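Local coordinates for hemolysin activator protein CdiB (Acinetobacter baumannii ACICU, PDB 6WIL), which probably secretes its partner CdiA toxin across the outer membrane, as a two-partner (TpsB) transporter of the Omp85 superfamily in contact-dependent growth inhibition, at residues 529-538 with 549-559. Residues are numbered along the deposited sequence; the frame is centred on the assembly and turned at random.
Sequences SFYLDAFTGR and DWVTGFSINLS
Y531 and N557, D533 and S555, F535 and G553, and G537 and V551 are the hydrogen-bonded pairs of an antiparallel hairpin. Each pair exchanges two backbone bonds. The strand axes run at 177° to each other and approach to 4.6 Å. These are the last two strands of the sixteen-stranded barrel, and 550-559 closes it against strand 217-228.

On the face with L532 and F554 the contacts are mostly apolar. L558 CD1 sits over the centre of the F530 ring, 3.8 Å from its centroid. I556 CD1 reaches L532 CG at 3.6 Å. F554 turns its CD2 to A534 CB, 3.7 Å away. At the far end R538 lies over one face of the W550 indole. Its CB is 4.1 Å from the centroid of the six-membered ring, and its guanidinium plane is steeply turned, 73° from the indole.

The other face is more polar. F535 has CG between its backbone N and carbonyl carbon (chi1 70°), which swings the ring across to G553. G553 CA makes a CH-pi contact over one face of the ring, 4.0 Å from its centroid. D533 and S555 meet through CB atoms 3.9 Å apart. Their polar ends bond elsewhere, D533 to Y496 and S555 to D224, while N557 bonds S222.

The chemistry thus fits a membrane barrel wall: an apolar surface suited to lipid, and an inner face whose polar groups bond to other barrel strands.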
loop_
_atom_site.group_PDB
_atom_site.type_symbol
_atom_site.label_atom_id
_atom_site.label_comp_id
_atom_site.label_asym_id
_atom_site.label_seq_id
_atom_site.Cartn_x
_atom_site.Cartn_y
_atom_site.Cartn_z
ATOM N N SER A 529 10.895 -22.454 -5.957
ATOM C CA SER A 529 11.299 -21.799 -4.709
ATOM C C SER A 529 12.725 -21.245 -4.798
ATOM O O SER A 529 13.397 -21.067 -3.789
ATOM C CB SER A 529 11.172 -22.716 -3.497
ATOM O OG SER A 529 12.258 -23.621 -3.409
ATOM N N PHE A 530 13.212 -20.954 -6.003
ATOM C CA PHE A 530 14.503 -20.271 -6.140
ATOM C C PHE A 530 14.365 -19.106 -7.109
ATOM O O PHE A 530 13.878 -19.279 -8.231
ATOM C CB PHE A 530 15.610 -21.223 -6.612
ATOM C CG PHE A 530 16.469 -21.805 -5.491
ATOM C CD1 PHE A 530 17.235 -20.999 -4.657
ATOM C CD2 PHE A 530 16.537 -23.183 -5.314
ATOM C CE1 PHE A 530 18.051 -21.556 -3.654
ATOM C CE2 PHE A 530 17.336 -23.744 -4.310
ATOM C CZ PHE A 530 18.095 -22.937 -3.480
ATOM N N TYR A 531 14.784 -17.925 -6.662
ATOM C CA TYR A 531 14.597 -16.695 -7.418
ATOM C C TYR A 531 15.935 -16.028 -7.690
ATOM O O TYR A 531 16.706 -15.774 -6.762
ATOM C CB TYR A 531 13.670 -15.728 -6.683
ATOM C CG TYR A 531 13.456 -14.449 -7.425
ATOM C CD1 TYR A 531 12.816 -14.440 -8.655
ATOM C CD2 TYR A 531 13.902 -13.244 -6.902
ATOM C CE1 TYR A 531 12.621 -13.260 -9.347
ATOM C CE2 TYR A 531 13.710 -12.062 -7.584
ATOM C CZ TYR A 531 13.070 -12.074 -8.807
ATOM O OH TYR A 531 12.877 -10.894 -9.490
ATOM N N LEU A 532 16.200 -15.751 -8.963
ATOM C CA LEU A 532 17.425 -15.111 -9.406
ATOM C C LEU A 532 17.083 -13.764 -10.024
ATOM O O LEU A 532 16.081 -13.632 -10.734
ATOM C CB LEU A 532 18.162 -15.997 -10.416
ATOM C CG LEU A 532 19.646 -15.724 -10.685
ATOM C CD1 LEU A 532 20.338 -17.002 -11.131
ATOM C CD2 LEU A 532 19.838 -14.632 -11.723
ATOM N N ASP A 533 17.915 -12.765 -9.741
ATOM C CA ASP A 533 17.781 -11.441 -10.342
ATOM C C ASP A 533 19.185 -10.935 -10.635
ATOM O O ASP A 533 19.942 -10.627 -9.709
ATOM C CB ASP A 533 17.025 -10.479 -9.425
ATOM C CG ASP A 533 16.569 -9.215 -10.144
ATOM O OD1 ASP A 533 17.211 -8.813 -11.137
ATOM O OD2 ASP A 533 15.560 -8.621 -9.710
ATOM N N ALA A 534 19.531 -10.860 -11.915
ATOM C CA ALA A 534 20.843 -10.406 -12.349
ATOM C C ALA A 534 20.679 -9.255 -13.327
ATOM O O ALA A 534 19.821 -9.301 -14.212
ATOM C CB ALA A 534 21.638 -11.540 -13.004
ATOM N N PHE A 535 21.504 -8.223 -13.164
ATOM C CA PHE A 535 21.461 -7.084 -14.066
ATOM C C PHE A 535 22.863 -6.537 -14.264
ATOM O O PHE A 535 23.711 -6.613 -13.370
ATOM C CB PHE A 535 20.537 -5.973 -13.545
ATOM C CG PHE A 535 21.072 -5.248 -12.337
ATOM C CD1 PHE A 535 20.783 -5.697 -11.060
ATOM C CD2 PHE A 535 21.851 -4.108 -12.480
ATOM C CE1 PHE A 535 21.266 -5.030 -9.949
ATOM C CE2 PHE A 535 22.341 -3.441 -11.374
ATOM C CZ PHE A 535 22.048 -3.902 -10.107
ATOM N N THR A 536 23.094 -5.984 -15.448
ATOM C CA THR A 536 24.268 -5.171 -15.724
ATOM C C THR A 536 23.800 -3.795 -16.178
ATOM O O THR A 536 22.854 -3.679 -16.964
ATOM C CB THR A 536 25.167 -5.815 -16.786
ATOM O OG1 THR A 536 26.124 -4.854 -17.249
ATOM C CG2 THR A 536 24.343 -6.324 -17.958
ATOM N N GLY A 537 24.446 -2.751 -15.661
ATOM C CA GLY A 537 24.015 -1.392 -15.915
ATOM C C GLY A 537 25.194 -0.454 -16.079
ATOM O O GLY A 537 26.354 -0.849 -15.945
ATOM N N ARG A 538 24.870 0.803 -16.375
ATOM C CA ARG A 538 25.877 1.844 -16.515
ATOM C C ARG A 538 25.219 3.195 -16.287
ATOM O O ARG A 538 24.011 3.354 -16.489
ATOM C CB ARG A 538 26.547 1.802 -17.894
ATOM C CG ARG A 538 25.723 2.434 -19.008
ATOM C CD ARG A 538 26.478 2.441 -20.327
ATOM N NE ARG A 538 27.900 2.722 -20.141
ATOM C CZ ARG A 538 28.414 3.939 -20.000
ATOM N NH1 ARG A 538 29.723 4.092 -19.836
ATOM N NH2 ARG A 538 27.623 5.004 -20.019
ATOM N N ASP A 549 30.658 4.397 -14.417
ATOM C CA ASP A 549 31.297 3.120 -14.691
ATOM C C ASP A 549 30.237 2.046 -14.935
ATOM O O ASP A 549 29.030 2.290 -14.834
ATOM C CB ASP A 549 32.223 2.746 -13.534
ATOM C CG ASP A 549 33.451 1.982 -13.988
ATOM O OD1 ASP A 549 34.089 2.410 -14.975
ATOM O OD2 ASP A 549 33.790 0.968 -13.343
ATOM N N TRP A 550 30.686 0.843 -15.278
ATOM C CA TRP A 550 29.788 -0.292 -15.445
ATOM C C TRP A 550 29.564 -0.978 -14.105
ATOM O O TRP A 550 30.502 -1.167 -13.326
ATOM C CB TRP A 550 30.354 -1.296 -16.453
ATOM C CG TRP A 550 30.241 -0.850 -17.873
ATOM C CD1 TRP A 550 31.116 -0.058 -18.556
ATOM C CD2 TRP A 550 29.192 -1.176 -18.794
ATOM N NE1 TRP A 550 30.676 0.134 -19.843
ATOM C CE2 TRP A 550 29.497 -0.543 -20.014
ATOM C CE3 TRP A 550 28.023 -1.940 -18.703
ATOM C CZ2 TRP A 550 28.677 -0.651 -21.136
ATOM C CZ3 TRP A 550 27.211 -2.045 -19.818
ATOM C CH2 TRP A 550 27.541 -1.404 -21.017
ATOM N N VAL A 551 28.312 -1.347 -13.839
ATOM C CA VAL A 551 27.945 -1.992 -12.586
ATOM C C VAL A 551 27.217 -3.294 -12.885
ATOM O O VAL A 551 26.571 -3.447 -13.927
ATOM C CB VAL A 551 27.075 -1.078 -11.694
ATOM C CG1 VAL A 551 27.860 0.152 -11.263
ATOM C CG2 VAL A 551 25.800 -0.679 -12.421
ATOM N N THR A 552 27.331 -4.240 -11.957
ATOM C CA THR A 552 26.634 -5.514 -12.045
ATOM C C THR A 552 25.929 -5.792 -10.726
ATOM O O THR A 552 26.289 -5.250 -9.677
ATOM C CB THR A 552 27.589 -6.670 -12.386
ATOM O OG1 THR A 552 28.846 -6.472 -11.724
ATOM C CG2 THR A 552 27.816 -6.756 -13.886
ATOM N N GLY A 553 24.910 -6.640 -10.792
ATOM C CA GLY A 553 24.193 -7.048 -9.602
ATOM C C GLY A 553 23.610 -8.438 -9.734
ATOM O O GLY A 553 22.982 -8.759 -10.746
ATOM N N PHE A 554 23.813 -9.274 -8.719
ATOM C CA PHE A 554 23.311 -10.643 -8.709
ATOM C C PHE A 554 22.572 -10.869 -7.401
ATOM O O PHE A 554 23.149 -10.695 -6.324
ATOM C CB PHE A 554 24.453 -11.655 -8.866
ATOM C CG PHE A 554 25.238 -11.500 -10.143
ATOM C CD1 PHE A 554 26.328 -10.642 -10.207
ATOM C CD2 PHE A 554 24.890 -12.218 -11.277
ATOM C CE1 PHE A 554 27.052 -10.499 -11.379
ATOM C CE2 PHE A 554 25.610 -12.079 -12.454
ATOM C CZ PHE A 554 26.691 -11.217 -12.504
ATOM N N SER A 555 21.299 -11.247 -7.492
ATOM C CA SER A 555 20.474 -11.514 -6.322
ATOM C C SER A 555 19.933 -12.934 -6.395
ATOM O O SER A 555 19.440 -13.364 -7.443
ATOM C CB SER A 555 19.321 -10.514 -6.215
ATOM O OG SER A 555 19.810 -9.198 -6.030
ATOM N N ILE A 556 20.030 -13.657 -5.283
ATOM C CA ILE A 556 19.515 -15.015 -5.164
ATOM C C ILE A 556 18.696 -15.097 -3.885
ATOM O O ILE A 556 19.178 -14.715 -2.815
ATOM C CB ILE A 556 20.653 -16.055 -5.139
ATOM C CG1 ILE A 556 21.261 -16.234 -6.531
ATOM C CG2 ILE A 556 20.143 -17.383 -4.612
ATOM C CD1 ILE A 556 20.418 -17.086 -7.448
ATOM N N ASN A 557 17.464 -15.594 -3.990
ATOM C CA ASN A 557 16.607 -15.787 -2.829
ATOM C C ASN A 557 16.036 -17.202 -2.832
ATOM O O ASN A 557 15.844 -17.810 -3.884
ATOM C CB ASN A 557 15.480 -14.745 -2.799
ATOM C CG ASN A 557 14.635 -14.841 -1.549
ATOM O OD1 ASN A 557 13.653 -15.580 -1.510
ATOM N ND2 ASN A 557 15.012 -14.097 -0.516
ATOM N N LEU A 558 15.791 -17.734 -1.635
ATOM C CA LEU A 558 15.153 -19.040 -1.443
ATOM C C LEU A 558 14.072 -18.904 -0.386
ATOM O O LEU A 558 14.372 -18.553 0.757
ATOM C CB LEU A 558 16.177 -20.117 -1.031
ATOM C CG LEU A 558 15.768 -21.488 -0.447
ATOM C CD1 LEU A 558 14.989 -22.420 -1.422
ATOM C CD2 LEU A 558 17.018 -22.166 0.273
ATOM N N SER A 559 12.827 -19.173 -0.767
ATOM C CA SER A 559 11.712 -19.179 0.169
ATOM C C SER A 559 11.248 -20.609 0.404
ATOM O O SER A 559 11.250 -21.426 -0.520
ATOM C CB SER A 559 10.549 -18.319 -0.343
ATOM O OG SER A 559 10.123 -18.755 -1.623
#